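Local coordinates for cellobiose 2-epimerase (Ruminococcus albus, PDB 3VW5), which catalyses the reversible 2-epimerization of cellobiose to 4-O-beta-D-glucosyl-D-mannose on an (alpha/alpha)6 barrel scaffold, at residues L288-D293 / T300-V305; H243-T248 / K273-I278; E308-F313 / K330-N335. The protein carries 2 engineered substitutions. All coordinates share one frame; numbering follows the deposited sequence.

Contact 1 (L288-D293 / T300-V305); sequences LNNERD and TRVWWV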
ATOM      1  N   LEU A 288       8.616   3.060  15.069  1.00 42.72           N
ATOM      2  CA  LEU A 288       7.183   3.289  15.154  1.00 36.65           C
ATOM      3  C   LEU A 288       6.477   2.074  15.745  1.00 39.17           C
ATOM      4  O   LEU A 288       6.662   0.939  15.278  1.00 38.46           O
ATOM      5  CB  LEU A 288       6.634   3.564  13.757  1.00 34.72           C
ATOM      6  CG  LEU A 288       5.993   4.912  13.423  1.00 42.75           C
ATOM      7  CD1 LEU A 288       4.489   4.749  13.245  1.00 41.30           C
ATOM      8  CD2 LEU A 288       6.316   6.004  14.438  1.00 39.79           C
ATOM      9  N   ASN A 289       5.665   2.299  16.768  1.00 37.27           N
ATOM     10  CA  ASN A 289       4.764   1.251  17.223  1.00 34.83           C
ATOM     11  C   ASN A 289       3.688   0.935  16.184  1.00 38.07           C
ATOM     12  O   ASN A 289       3.438   1.718  15.266  1.00 38.47           O
ATOM     13  CB  ASN A 289       4.115   1.629  18.555  1.00 38.74           C
ATOM     14  CG  ASN A 289       5.118   1.706  19.683  1.00 42.91           C
ATOM     15  OD1 ASN A 289       6.146   1.021  19.669  1.00 41.38           O
ATOM     16  ND2 ASN A 289       4.837   2.556  20.660  1.00 39.05           N
ATOM     17  N   ASN A 290       3.050  -0.216  16.352  1.00 38.31           N
ATOM     18  CA  ASN A 290       2.026  -0.691  15.428  1.00 37.69           C
ATOM     19  C   ASN A 290       0.655  -0.026  15.617  1.00 38.21           C
ATOM     20  O   ASN A 290       0.164   0.690  14.736  1.00 35.88           O
ATOM     21  CB  ASN A 290       1.904  -2.213  15.554  1.00 38.82           C
ATOM     22  CG  ASN A 290       1.092  -2.830  14.442  1.00 39.64           C
ATOM     23  OD1 ASN A 290       1.089  -2.340  13.303  1.00 40.80           O
ATOM     24  ND2 ASN A 290       0.388  -3.917  14.765  1.00 33.87           N
ATOM     25  N   GLU A 291       0.037  -0.258  16.770  1.00 36.55           N
ATOM     26  CA  GLU A 291      -1.330   0.207  16.976  1.00 40.94           C
ATOM     27  C   GLU A 291      -1.739   0.273  18.439  1.00 41.07           C
ATOM     28  O   GLU A 291      -1.146  -0.373  19.299  1.00 36.53           O
ATOM     29  CB  GLU A 291      -2.295  -0.728  16.240  1.00 38.85           C
ATOM     30  CG  GLU A 291      -2.122  -2.187  16.663  1.00 47.00           C
ATOM     31  CD  GLU A 291      -3.235  -3.102  16.174  1.00 58.11           C
ATOM     32  OE1 GLU A 291      -3.650  -4.004  16.950  1.00 68.51           O
ATOM     33  OE2 GLU A 291      -3.688  -2.928  15.020  1.00 51.76           O
ATOM     34  N   ARG A 292      -2.772   1.057  18.708  1.00 38.96           N
ATOM     35  CA  ARG A 292      -3.512   0.890  19.940  1.00 37.38           C
ATOM     36  C   ARG A 292      -4.842   0.206  19.631  1.00 37.82           C
ATOM     37  O   ARG A 292      -5.593   0.668  18.776  1.00 40.95           O
ATOM     38  CB  ARG A 292      -3.763   2.228  20.625  1.00 36.49           C
ATOM     39  CG  ARG A 292      -4.763   2.129  21.785  1.00 35.88           C
ATOM     40  CD  ARG A 292      -5.083   3.487  22.343  1.00 37.18           C
ATOM     41  NE  ARG A 292      -5.976   4.223  21.462  1.00 33.58           N
ATOM     42  CZ  ARG A 292      -7.275   3.978  21.383  1.00 39.17           C
ATOM     43  NH1 ARG A 292      -7.803   3.017  22.133  1.00 44.59           N
ATOM     44  NH2 ARG A 292      -8.046   4.689  20.575  1.00 38.58           N
ATOM     45  N   ASP A 293      -5.121  -0.905  20.306  1.00 38.15           N
ATOM     46  CA  ASP A 293      -6.448  -1.526  20.271  1.00 40.07           C
ATOM     47  C   ASP A 293      -7.056  -1.385  21.675  1.00 41.49           C
ATOM     48  O   ASP A 293      -6.646  -2.087  22.626  1.00 37.51           O
ATOM     49  CB  ASP A 293      -6.341  -2.996  19.845  1.00 35.26           C
ATOM     50  CG  ASP A 293      -7.692  -3.707  19.776  1.00 45.35           C
ATOM     51  OD1 ASP A 293      -8.722  -3.165  20.256  1.00 48.17           O
ATOM     52  OD2 ASP A 293      -7.716  -4.840  19.241  1.00 52.92           O
ATOM     53  N   THR A 300       4.987  -3.956  18.533  1.00 37.68           N
ATOM     54  CA  THR A 300       5.660  -4.718  17.481  1.00 40.35           C
ATOM     55  C   THR A 300       6.042  -3.824  16.300  1.00 39.95           C
ATOM     56  O   THR A 300       5.236  -3.009  15.838  1.00 38.46           O
ATOM     57  CB  THR A 300       4.757  -5.832  16.947  1.00 42.10           C
ATOM     58  OG1 THR A 300       4.416  -6.720  18.012  1.00 42.22           O
ATOM     59  CG2 THR A 300       5.440  -6.606  15.804  1.00 40.01           C
ATOM     60  N   ARG A 301       7.270  -3.975  15.814  1.00 38.63           N
ATOM     61  CA  ARG A 301       7.703  -3.253  14.620  1.00 36.97           C
ATOM     62  C   ARG A 301       7.327  -4.046  13.376  1.00 35.36           C
ATOM     63  O   ARG A 301       7.968  -5.046  13.058  1.00 34.50           O
ATOM     64  CB  ARG A 301       9.207  -2.974  14.645  1.00 39.37           C
ATOM     65  CG  ARG A 301       9.629  -1.840  15.582  1.00 38.27           C
ATOM     66  CD  ARG A 301       9.774  -2.273  17.062  1.00 40.64           C
ATOM     67  NE  ARG A 301      10.367  -1.183  17.837  1.00 41.01           N
ATOM     68  CZ  ARG A 301       9.678  -0.166  18.352  1.00 39.86           C
ATOM     69  NH1 ARG A 301       8.356  -0.118  18.216  1.00 37.10           N
ATOM     70  NH2 ARG A 301      10.309   0.803  19.008  1.00 40.27           N
ATOM     71  N   VAL A 302       6.256  -3.606  12.711  1.00 35.37           N
ATOM     72  CA  VAL A 302       5.796  -4.179  11.451  1.00 30.18           C
ATOM     73  C   VAL A 302       6.551  -3.466  10.333  1.00 34.11           C
ATOM     74  O   VAL A 302       6.678  -2.233  10.346  1.00 34.82           O
ATOM     75  CB  VAL A 302       4.273  -4.001  11.273  1.00 32.86           C
ATOM     76  CG1 VAL A 302       3.803  -4.590   9.949  1.00 31.00           C
ATOM     77  CG2 VAL A 302       3.526  -4.660  12.406  1.00 32.05           C
ATOM     78  N   TRP A 303       7.061  -4.236   9.374  1.00 34.24           N
ATOM     79  CA  TRP A 303       7.998  -3.702   8.383  1.00 33.17           C
ATOM     80  C   TRP A 303       7.396  -2.544   7.555  1.00 37.65           C
ATOM     81  O   TRP A 303       8.034  -1.491   7.415  1.00 34.18           O
ATOM     82  CB  TRP A 303       8.533  -4.821   7.479  1.00 30.63           C
ATOM     83  CG  TRP A 303       7.766  -4.976   6.212  1.00 32.38           C
ATOM     84  CD1 TRP A 303       8.128  -4.525   4.976  1.00 37.21           C
ATOM     85  CD2 TRP A 303       6.483  -5.593   6.050  1.00 35.27           C
ATOM     86  NE1 TRP A 303       7.163  -4.844   4.054  1.00 37.02           N
ATOM     87  CE2 TRP A 303       6.141  -5.494   4.688  1.00 34.92           C
ATOM     88  CE3 TRP A 303       5.600  -6.232   6.924  1.00 35.96           C
ATOM     89  CZ2 TRP A 303       4.951  -6.003   4.179  1.00 36.46           C
ATOM     90  CZ3 TRP A 303       4.425  -6.744   6.420  1.00 34.91           C
ATOM     91  CH2 TRP A 303       4.106  -6.627   5.060  1.00 34.49           C
ATOM     92  N   TRP A 304       6.175  -2.733   7.035  1.00 35.38           N
ATOM     93  CA  TRP A 304       5.524  -1.704   6.217  1.00 31.23           C
ATOM     94  C   TRP A 304       5.230  -0.448   7.005  1.00 33.37           C
ATOM     95  O   TRP A 304       5.241   0.654   6.455  1.00 36.63           O
ATOM     96  CB  TRP A 304       4.254  -2.205   5.521  1.00 30.48           C
ATOM     97  CG  TRP A 304       3.035  -2.403   6.392  1.00 30.90           C
ATOM     98  CD1 TRP A 304       2.577  -3.593   6.889  1.00 28.43           C
ATOM     99  CD2 TRP A 304       2.079  -1.402   6.816  1.00 34.64           C
ATOM    100  NE1 TRP A 304       1.431  -3.394   7.620  1.00 27.86           N
ATOM    101  CE2 TRP A 304       1.097  -2.065   7.585  1.00 33.13           C
ATOM    102  CE3 TRP A 304       1.968  -0.019   6.626  1.00 33.16           C
ATOM    103  CZ2 TRP A 304       0.004  -1.388   8.159  1.00 32.25           C
ATOM    104  CZ3 TRP A 304       0.888   0.653   7.210  1.00 34.73           C
ATOM    105  CH2 TRP A 304      -0.079  -0.037   7.964  1.00 32.62           C
ATOM    106  N   VAL A 305       4.979  -0.607   8.297  1.00 34.94           N
ATOM    107  CA  VAL A 305       4.753   0.547   9.152  1.00 33.08           C
ATOM    108  C   VAL A 305       6.029   1.399   9.256  1.00 34.56           C
ATOM    109  O   VAL A 305       5.963   2.618   9.203  1.00 32.52           O
ATOM    110  CB  VAL A 305       4.224   0.121  10.530  1.00 30.19           C
ATOM    111  CG1 VAL A 305       4.113   1.312  11.452  1.00 39.73           C
ATOM    112  CG2 VAL A 305       2.865  -0.527  10.376  1.00 32.39           C
TER
HETATM  113  O   HOH W   1       5.089  -1.459  13.805  1.00 35.51           O

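Contact 2 (H243-T248 / K273-I278); sequences HDIEAT and KISHNI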
ATOM      1  N   HIS A 243      -1.235   3.188   9.222  1.00 36.07           N
ATOM      2  CA  HIS A 243      -2.146   3.818   8.270  1.00 34.70           C
ATOM      3  C   HIS A 243      -2.210   5.329   8.436  1.00 37.76           C
ATOM      4  O   HIS A 243      -2.381   6.056   7.469  1.00 39.95           O
ATOM      5  CB  HIS A 243      -3.533   3.212   8.355  1.00 30.83           C
ATOM      6  CG  HIS A 243      -3.603   1.816   7.835  1.00 36.68           C
ATOM      7  ND1 HIS A 243      -3.691   0.715   8.659  1.00 42.17           N
ATOM      8  CD2 HIS A 243      -3.596   1.335   6.569  1.00 36.21           C
ATOM      9  CE1 HIS A 243      -3.745  -0.380   7.927  1.00 37.52           C
ATOM     10  NE2 HIS A 243      -3.683  -0.033   6.656  1.00 42.67           N
ATOM     11  N   ASP A 244      -2.060   5.810   9.663  1.00 37.15           N
ATOM     12  CA  ASP A 244      -2.122   7.242   9.896  1.00 35.86           C
ATOM     13  C   ASP A 244      -1.012   7.963   9.162  1.00 39.48           C
ATOM     14  O   ASP A 244      -1.269   8.860   8.360  1.00 46.14           O
ATOM     15  CB  ASP A 244      -2.053   7.551  11.388  1.00 43.56           C
ATOM     16  CG  ASP A 244      -3.423   7.593  12.032  1.00 43.20           C
ATOM     17  OD1 ASP A 244      -3.623   8.437  12.931  1.00 47.07           O
ATOM     18  OD2 ASP A 244      -4.299   6.791  11.639  1.00 41.20           O
ATOM     19  N   ILE A 245       0.224   7.563   9.434  1.00 38.02           N
ATOM     20  CA  ILE A 245       1.386   8.200   8.830  1.00 39.20           C
ATOM     21  C   ILE A 245       1.423   7.992   7.304  1.00 34.75           C
ATOM     22  O   ILE A 245       1.877   8.859   6.568  1.00 39.93           O
ATOM     23  CB  ILE A 245       2.717   7.749   9.520  1.00 33.75           C
ATOM     24  CG1 ILE A 245       3.855   8.726   9.193  1.00 31.29           C
ATOM     25  CG2 ILE A 245       3.076   6.325   9.130  1.00 34.65           C
ATOM     26  CD1 ILE A 245       3.476  10.191   9.365  1.00 34.43           C
ATOM     27  N   GLU A 246       0.936   6.854   6.836  1.00 32.45           N
ATOM     28  CA  GLU A 246       0.829   6.599   5.402  1.00 34.95           C
ATOM     29  C   GLU A 246      -0.200   7.518   4.732  1.00 40.42           C
ATOM     30  O   GLU A 246       0.056   8.115   3.679  1.00 39.95           O
ATOM     31  CB  GLU A 246       0.437   5.145   5.154  1.00 33.58           C
ATOM     32  CG  GLU A 246       0.451   4.744   3.701  1.00 34.22           C
ATOM     33  CD  GLU A 246      -0.125   3.364   3.485  1.00 41.39           C
ATOM     34  OE1 GLU A 246      -0.705   2.803   4.444  1.00 39.38           O
ATOM     35  OE2 GLU A 246       0.007   2.835   2.359  1.00 43.48           O
ATOM     36  N   ALA A 247      -1.371   7.627   5.348  1.00 38.68           N
ATOM     37  CA  ALA A 247      -2.427   8.475   4.817  1.00 37.65           C
ATOM     38  C   ALA A 247      -1.967   9.922   4.655  1.00 38.85           C
ATOM     39  O   ALA A 247      -2.349  10.581   3.691  1.00 41.47           O
ATOM     40  CB  ALA A 247      -3.673   8.394   5.682  1.00 36.75           C
ATOM     41  N   THR A 248      -1.135  10.413   5.572  1.00 40.66           N
ATOM     42  CA  THR A 248      -0.700  11.812   5.504  1.00 38.69           C
ATOM     43  C   THR A 248      -0.019  12.158   4.190  1.00 42.88           C
ATOM     44  O   THR A 248      -0.398  13.132   3.538  1.00 44.57           O
ATOM     45  CB  THR A 248       0.219  12.225   6.659  1.00 38.10           C
ATOM     46  OG1 THR A 248       1.450  11.477   6.613  1.00 35.53           O
ATOM     47  CG2 THR A 248      -0.499  12.034   7.999  1.00 41.24           C
ATOM     48  N   LYS A 273      -1.036  17.819  11.231  1.00 42.64           N
ATOM     49  CA  LYS A 273      -1.533  17.596  12.578  1.00 45.12           C
ATOM     50  C   LYS A 273      -1.445  16.124  12.921  1.00 44.55           C
ATOM     51  O   LYS A 273      -1.099  15.763  14.042  1.00 47.59           O
ATOM     52  CB  LYS A 273      -2.972  18.091  12.735  1.00 47.42           C
ATOM     53  CG  LYS A 273      -3.084  19.571  13.024  1.00 45.92           C
ATOM     54  CD  LYS A 273      -4.523  19.999  13.076  1.00 48.23           C
ATOM     55  CE  LYS A 273      -4.650  21.484  12.786  1.00 55.99           C
ATOM     56  NZ  LYS A 273      -6.073  21.848  12.500  1.00 62.50           N
ATOM     57  N   ILE A 274      -1.765  15.282  11.946  1.00 41.09           N
ATOM     58  CA  ILE A 274      -1.684  13.840  12.112  1.00 45.95           C
ATOM     59  C   ILE A 274      -0.219  13.429  12.242  1.00 44.84           C
ATOM     60  O   ILE A 274       0.125  12.602  13.074  1.00 41.53           O
ATOM     61  CB  ILE A 274      -2.361  13.105  10.933  1.00 45.94           C
ATOM     62  CG1 ILE A 274      -3.829  13.545  10.823  1.00 38.85           C
ATOM     63  CG2 ILE A 274      -2.213  11.578  11.076  1.00 38.17           C
ATOM     64  CD1 ILE A 274      -4.527  13.051   9.590  1.00 39.35           C
ATOM     65  N   SER A 275       0.639  14.025  11.419  1.00 44.32           N
ATOM     66  CA  SER A 275       2.070  13.780  11.503  1.00 42.07           C
ATOM     67  C   SER A 275       2.636  14.088  12.880  1.00 45.93           C
ATOM     68  O   SER A 275       3.398  13.291  13.435  1.00 47.14           O
ATOM     69  CB  SER A 275       2.810  14.612  10.473  1.00 42.77           C
ATOM     70  OG  SER A 275       2.815  13.950   9.232  1.00 48.19           O
ATOM     71  N   HIS A 276       2.299  15.251  13.426  1.00 44.54           N
ATOM     72  CA  HIS A 276       2.856  15.616  14.718  1.00 46.65           C
ATOM     73  C   HIS A 276       2.376  14.643  15.760  1.00 46.19           C
ATOM     74  O   HIS A 276       3.157  14.203  16.602  1.00 49.54           O
ATOM     75  CB  HIS A 276       2.511  17.057  15.131  1.00 45.21           C
ATOM     76  CG  HIS A 276       3.421  18.083  14.528  1.00 50.79           C
ATOM     77  ND1 HIS A 276       4.728  18.255  14.956  1.00 49.98           N
ATOM     78  CD2 HIS A 276       3.227  18.962  13.505  1.00 51.19           C
ATOM     79  CE1 HIS A 276       5.296  19.219  14.223  1.00 56.35           C
ATOM     80  NE2 HIS A 276       4.405  19.666  13.343  1.00 48.06           N
ATOM     81  N   ASN A 277       1.095  14.298  15.690  1.00 42.97           N
ATOM     82  CA  ASN A 277       0.523  13.350  16.635  1.00 40.84           C
ATOM     83  C   ASN A 277       1.259  12.011  16.641  1.00 44.47           C
ATOM     84  O   ASN A 277       1.641  11.523  17.699  1.00 42.77           O
ATOM     85  CB  ASN A 277      -0.958  13.123  16.377  1.00 40.84           C
ATOM     86  CG  ASN A 277      -1.656  12.528  17.582  1.00 48.81           C
ATOM     87  OD1 ASN A 277      -1.539  13.050  18.692  1.00 51.06           O
ATOM     88  ND2 ASN A 277      -2.365  11.420  17.381  1.00 43.55           N
ATOM     89  N   ILE A 278       1.465  11.432  15.458  1.00 41.61           N
ATOM     90  CA  ILE A 278       2.133  10.140  15.327  1.00 43.65           C
ATOM     91  C   ILE A 278       3.567  10.170  15.861  1.00 44.15           C
ATOM     92  O   ILE A 278       4.009   9.242  16.549  1.00 42.16           O
ATOM     93  CB  ILE A 278       2.101   9.640  13.865  1.00 43.41           C
ATOM     94  CG1 ILE A 278       0.678   9.218  13.523  1.00 41.93           C
ATOM     95  CG2 ILE A 278       3.037   8.442  13.678  1.00 35.75           C
ATOM     96  CD1 ILE A 278       0.170   8.113  14.433  1.00 38.92           C
TER
HETATM   97  O   HOH W   2      -2.633  10.651  14.592  1.00 41.88           O

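Contact 3 (E308-F313 / K330-N335); sequences EAVVGF and KSVWEN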
ATOM      1  N   GLU A 308       6.490   3.201   5.810  1.00 34.59           N
ATOM      2  CA  GLU A 308       5.579   4.331   5.648  1.00 36.41           C
ATOM      3  C   GLU A 308       5.925   5.497   6.572  1.00 36.98           C
ATOM      4  O   GLU A 308       5.718   6.658   6.214  1.00 36.48           O
ATOM      5  CB  GLU A 308       4.121   3.909   5.852  1.00 35.08           C
ATOM      6  CG  GLU A 308       3.631   2.885   4.839  1.00 36.89           C
ATOM      7  CD  GLU A 308       3.759   3.359   3.396  1.00 36.05           C
ATOM      8  OE1 GLU A 308       3.609   4.574   3.161  1.00 37.36           O
ATOM      9  OE2 GLU A 308       4.003   2.511   2.510  1.00 32.79           O
ATOM     10  N   ALA A 309       6.455   5.201   7.755  1.00 32.51           N
ATOM     11  CA  ALA A 309       6.838   6.283   8.661  1.00 35.96           C
ATOM     12  C   ALA A 309       8.019   7.115   8.104  1.00 37.42           C
ATOM     13  O   ALA A 309       8.078   8.336   8.290  1.00 35.42           O
ATOM     14  CB  ALA A 309       7.130   5.758  10.046  1.00 30.95           C
ATOM     15  N   VAL A 310       8.944   6.452   7.404  1.00 39.78           N
ATOM     16  CA  VAL A 310      10.066   7.140   6.762  1.00 36.24           C
ATOM     17  C   VAL A 310       9.559   8.174   5.753  1.00 38.36           C
ATOM     18  O   VAL A 310       9.922   9.352   5.831  1.00 38.76           O
ATOM     19  CB  VAL A 310      11.053   6.158   6.100  1.00 35.17           C
ATOM     20  CG1 VAL A 310      12.046   6.899   5.232  1.00 37.46           C
ATOM     21  CG2 VAL A 310      11.790   5.379   7.156  1.00 33.81           C
ATOM     22  N   VAL A 311       8.710   7.740   4.822  1.00 37.26           N
ATOM     23  CA  VAL A 311       8.121   8.652   3.846  1.00 35.09           C
ATOM     24  C   VAL A 311       7.291   9.765   4.511  1.00 40.02           C
ATOM     25  O   VAL A 311       7.470  10.946   4.214  1.00 43.34           O
ATOM     26  CB  VAL A 311       7.212   7.923   2.857  1.00 34.03           C
ATOM     27  CG1 VAL A 311       6.683   8.910   1.815  1.00 36.02           C
ATOM     28  CG2 VAL A 311       7.950   6.780   2.188  1.00 32.31           C
ATOM     29  N   GLY A 312       6.373   9.386   5.396  1.00 36.32           N
ATOM     30  CA  GLY A 312       5.459  10.339   6.000  1.00 33.59           C
ATOM     31  C   GLY A 312       6.153  11.427   6.794  1.00 36.45           C
ATOM     32  O   GLY A 312       5.730  12.577   6.794  1.00 37.88           O
ATOM     33  N   PHE A 313       7.223  11.057   7.484  1.00 39.38           N
ATOM     34  CA  PHE A 313       8.016  12.012   8.243  1.00 40.66           C
ATOM     35  C   PHE A 313       8.798  12.985   7.344  1.00 41.64           C
ATOM     36  O   PHE A 313       8.928  14.174   7.665  1.00 42.07           O
ATOM     37  CB  PHE A 313       8.975  11.272   9.175  1.00 38.87           C
ATOM     38  CG  PHE A 313       8.325  10.733  10.413  1.00 38.76           C
ATOM     39  CD1 PHE A 313       7.189  11.344  10.944  1.00 37.07           C
ATOM     40  CD2 PHE A 313       8.853   9.612  11.058  1.00 38.56           C
ATOM     41  CE1 PHE A 313       6.588  10.854  12.092  1.00 32.32           C
ATOM     42  CE2 PHE A 313       8.260   9.114  12.204  1.00 39.12           C
ATOM     43  CZ  PHE A 313       7.122   9.741  12.722  1.00 42.05           C
ATOM     44  N   LYS A 330      15.320   9.514   9.963  1.00 46.46           N
ATOM     45  CA  LYS A 330      16.627   8.857  10.083  1.00 48.73           C
ATOM     46  C   LYS A 330      16.571   7.757  11.139  1.00 47.81           C
ATOM     47  O   LYS A 330      17.101   6.658  10.961  1.00 45.77           O
ATOM     48  CB  LYS A 330      17.726   9.860  10.461  1.00 48.02           C
ATOM     49  CG  LYS A 330      19.109   9.473   9.940  1.00 49.75           C
ATOM     50  CD  LYS A 330      20.244  10.090  10.756  1.00 60.60           C
ATOM     51  CE  LYS A 330      21.620   9.869  10.103  1.00 74.97           C
ATOM     52  NZ  LYS A 330      22.219   8.499  10.336  1.00 70.85           N
ATOM     53  N   SER A 331      15.922   8.078  12.246  1.00 45.13           N
ATOM     54  CA  SER A 331      15.819   7.172  13.359  1.00 41.86           C
ATOM     55  C   SER A 331      15.127   5.884  12.905  1.00 46.26           C
ATOM     56  O   SER A 331      15.632   4.780  13.134  1.00 43.56           O
ATOM     57  CB  SER A 331      15.050   7.865  14.484  1.00 42.89           C
ATOM     58  OG  SER A 331      15.078   7.103  15.673  1.00 53.11           O
ATOM     59  N   VAL A 332      13.985   6.024  12.240  1.00 42.73           N
ATOM     60  CA  VAL A 332      13.247   4.854  11.789  1.00 43.36           C
ATOM     61  C   VAL A 332      14.081   4.061  10.793  1.00 40.48           C
ATOM     62  O   VAL A 332      14.169   2.834  10.863  1.00 38.75           O
ATOM     63  CB  VAL A 332      11.901   5.238  11.159  1.00 39.70           C
ATOM     64  CG1 VAL A 332      11.243   4.023  10.528  1.00 35.09           C
ATOM     65  CG2 VAL A 332      11.008   5.845  12.206  1.00 35.13           C
ATOM     66  N   TRP A 333      14.702   4.768   9.865  1.00 40.86           N
ATOM     67  CA  TRP A 333      15.587   4.104   8.911  1.00 44.24           C
ATOM     68  C   TRP A 333      16.766   3.395   9.601  1.00 42.89           C
ATOM     69  O   TRP A 333      17.059   2.226   9.309  1.00 41.37           O
ATOM     70  CB  TRP A 333      16.082   5.095   7.863  1.00 39.81           C
ATOM     71  CG  TRP A 333      17.198   4.582   7.044  1.00 42.71           C
ATOM     72  CD1 TRP A 333      18.443   5.121   6.930  1.00 42.20           C
ATOM     73  CD2 TRP A 333      17.183   3.419   6.207  1.00 40.19           C
ATOM     74  NE1 TRP A 333      19.204   4.369   6.073  1.00 42.09           N
ATOM     75  CE2 TRP A 333      18.455   3.317   5.615  1.00 39.81           C
ATOM     76  CE3 TRP A 333      16.213   2.460   5.898  1.00 37.26           C
ATOM     77  CZ2 TRP A 333      18.791   2.292   4.735  1.00 37.69           C
ATOM     78  CZ3 TRP A 333      16.544   1.442   5.020  1.00 41.12           C
ATOM     79  CH2 TRP A 333      17.827   1.366   4.450  1.00 43.48           C
ATOM     80  N   GLU A 334      17.436   4.092  10.518  1.00 44.63           N
ATOM     81  CA  GLU A 334      18.546   3.486  11.252  1.00 45.02           C
ATOM     82  C   GLU A 334      18.100   2.161  11.870  1.00 43.03           C
ATOM     83  O   GLU A 334      18.831   1.163  11.834  1.00 40.20           O
ATOM     84  CB  GLU A 334      19.113   4.435  12.312  1.00 41.79           C
ATOM     85  CG  GLU A 334      19.876   5.639  11.735  1.00 50.37           C
ATOM     86  CD  GLU A 334      21.140   5.251  10.954  1.00 67.33           C
ATOM     87  OE1 GLU A 334      21.511   5.988   9.990  1.00 63.36           O
ATOM     88  OE2 GLU A 334      21.770   4.212  11.307  1.00 65.76           O
ATOM     89  N   ASN A 335      16.884   2.142  12.404  1.00 42.30           N
ATOM     90  CA  ASN A 335      16.372   0.936  13.045  1.00 33.37           C
ATOM     91  C   ASN A 335      15.858  -0.126  12.076  1.00 36.94           C
ATOM     92  O   ASN A 335      15.877  -1.314  12.393  1.00 39.45           O
ATOM     93  CB  ASN A 335      15.346   1.287  14.115  1.00 33.33           C
ATOM     94  CG  ASN A 335      15.980   1.954  15.313  1.00 39.31           C
ATOM     95  OD1 ASN A 335      16.423   1.286  16.244  1.00 46.51           O
ATOM     96  ND2 ASN A 335      16.058   3.278  15.288  1.00 44.51           N
TER

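Contact 1 (L288-D293 / T300-V305)
Arg301 and Asn289 are brought together by two torsions: Asn289 carries CG on the far side from its carbonyl carbon (chi1 -66°), and the Arg301 chain bends at chi2 (82°), which brings its guanidinium back toward Asn289. NH1 of Arg301 donates to OD1 of Asn289 at 2.9 Å in a somewhat bent bond. Amide and guanidinium lie 33° apart, and the oxygen approaches the guanidinium edge slightly tilted from its plane. ND2 of the same amide is held by Glu284, whose carbonyl also receives a weak bond from NH2 of Arg301, which probably limits the turning of both groups.

Nearer the backbone, one water does what direct strand pairing does not: it donates to Leu288 O and Thr300 O, the latter at 2.6 Å, and accepts from Val302 N. Asn290 reaches across with its oxygen, OD1 lying 3.5 Å from Val302 CG2, while its ND2 is taken by Asp298. The apolar end is closed by Leu288 and Val305, whose side chains cross at about a right angle, CD1 of Leu288 lying 3.9 Å from CG1 of Val305.

The contact joins the arms of the hairpin 287-293/296-302, in which Asn290 and Glu291 face Asp298 in a classic beta bulge. Val302 occupies the N-cap position of helix 303-318, Arg301 pairs with Val353 of strand 352-353, and Leu288 rests on Tyr241 of helix 241-258.

Contact 2 (H243-T248 / K273-I278)
Segments 243-248 and 273-278 are helical and run roughly antiparallel, their axes 9.2 Å apart at closest approach with 147° between directions, and the backbones come nearest where CA of Ile245 lies 6.2 Å from CA of Ser275. Side chains of intermediate size fill the seam. Thr248 presents its methyl: CG2 lies 3.6 Å from CG2 of Ile274, the two side chains sliding past each other in opposite directions. Its hydroxyl faces back to its own helix, because OG1 stands between the backbone N and the carbonyl carbon (chi1 64°) and donates to Ile245 O at 2.7 Å, a bond that fixes the rotation of the side chain. With the methyl and hydroxyl of Thr248 removed, as in an alanine, a gap would probably open beside Ile274 and Ile245 O would lose the hydroxyl as a donor.

One turn earlier, CB of Asp244 sits against the end of Ile278, 3.8 Å from its CD1, while OD1 comes within 3.9 Å of Ile274 CG2. This carboxylate oxygen has polar company too: it accepts from His239 NE2 and from a water, 2.9 Å from OD1, that in turn receives ND2 of Asn277. The buried carboxylate is thereby tied to both helices and to the strand 238-240. Ile245 bends its CD1 to the hydroxyl of Ser275, and its CB faces CG2 of Ile278.

Two successive helices, 241-258 and 261-281, packed antiparallel through a short connection form a helical hairpin, the element from which an (alpha/alpha)6 barrel is built.

Contact 3 (E308-F313 / K330-N335)
Val332 can be followed outward from its CB as a guide to the whole contact with segment 308-313. CB itself lies 4.0 Å from CG2 of Val310. CG1, anti to the backbone N (chi1 172°), crosses the Val310 side chain obliquely and meets the same CG2 at 3.7 Å. The second branch, CG2, turns to the other side of the seam, where it comes 4.4 Å from CB of Ala309 and 4.3 Å from CE2 of Phe313, arriving at the edge of that ring and near its plane. One valine therefore touches three residues spread over a turn of the facing helix.

CG2 of Val310 also lies 4.0 Å from the backbone N of Trp333; the indole of Trp333 then leads off to helix 2-19, where NE1 is bonded to Glu5. The interface is small and its side-chain contacts are all apolar. Several polar side chains of segment 330-335 bond within their own helix, whereas Ser331 OG reaches Gly286 O. NZ of Lys330 makes a salt bridge with OE1 of Glu334 (2.6 Å), reaching it from above the carboxylate plane. ND2 of Asn335 donates to Ser331 O, which also accepts the backbone N of Asn335 from the opposite face of its plane.

The two segments run antiparallel at 159°. Val310 and Val311 of helix 303-318 also touch Met378 of helix 373-385, and Glu308 bonds to Trp249, His374 and Arg377, while helix 323-340 is backed by helix 2-19.

How the contacts relate
The three contacts lie at corners of a triangle, each pair of centres about 13 Å apart, and follow in the chain order 2, 1, 3. Helix 303-318 ties contact 1 to contact 3, with Leu288 CG 3.7 Å from Ala309 CB. Ile245 of contact 2 packs on the same helix, its CG2 3.8 Å from Ala309 CA and its CD1 3.9 Å from Gly312 CA, where no side chain stands between. Contacts 1 and 2 meet where Trp304 CH2 lies 3.6 Å from His243 N. Glu246 and Glu308 share Arg377 as a salt-bridge partner, so helices 241-258, 303-318 and 373-385 are joined, consistent with an inner barrel wall of the kind that lines the substrate pocket in such folds.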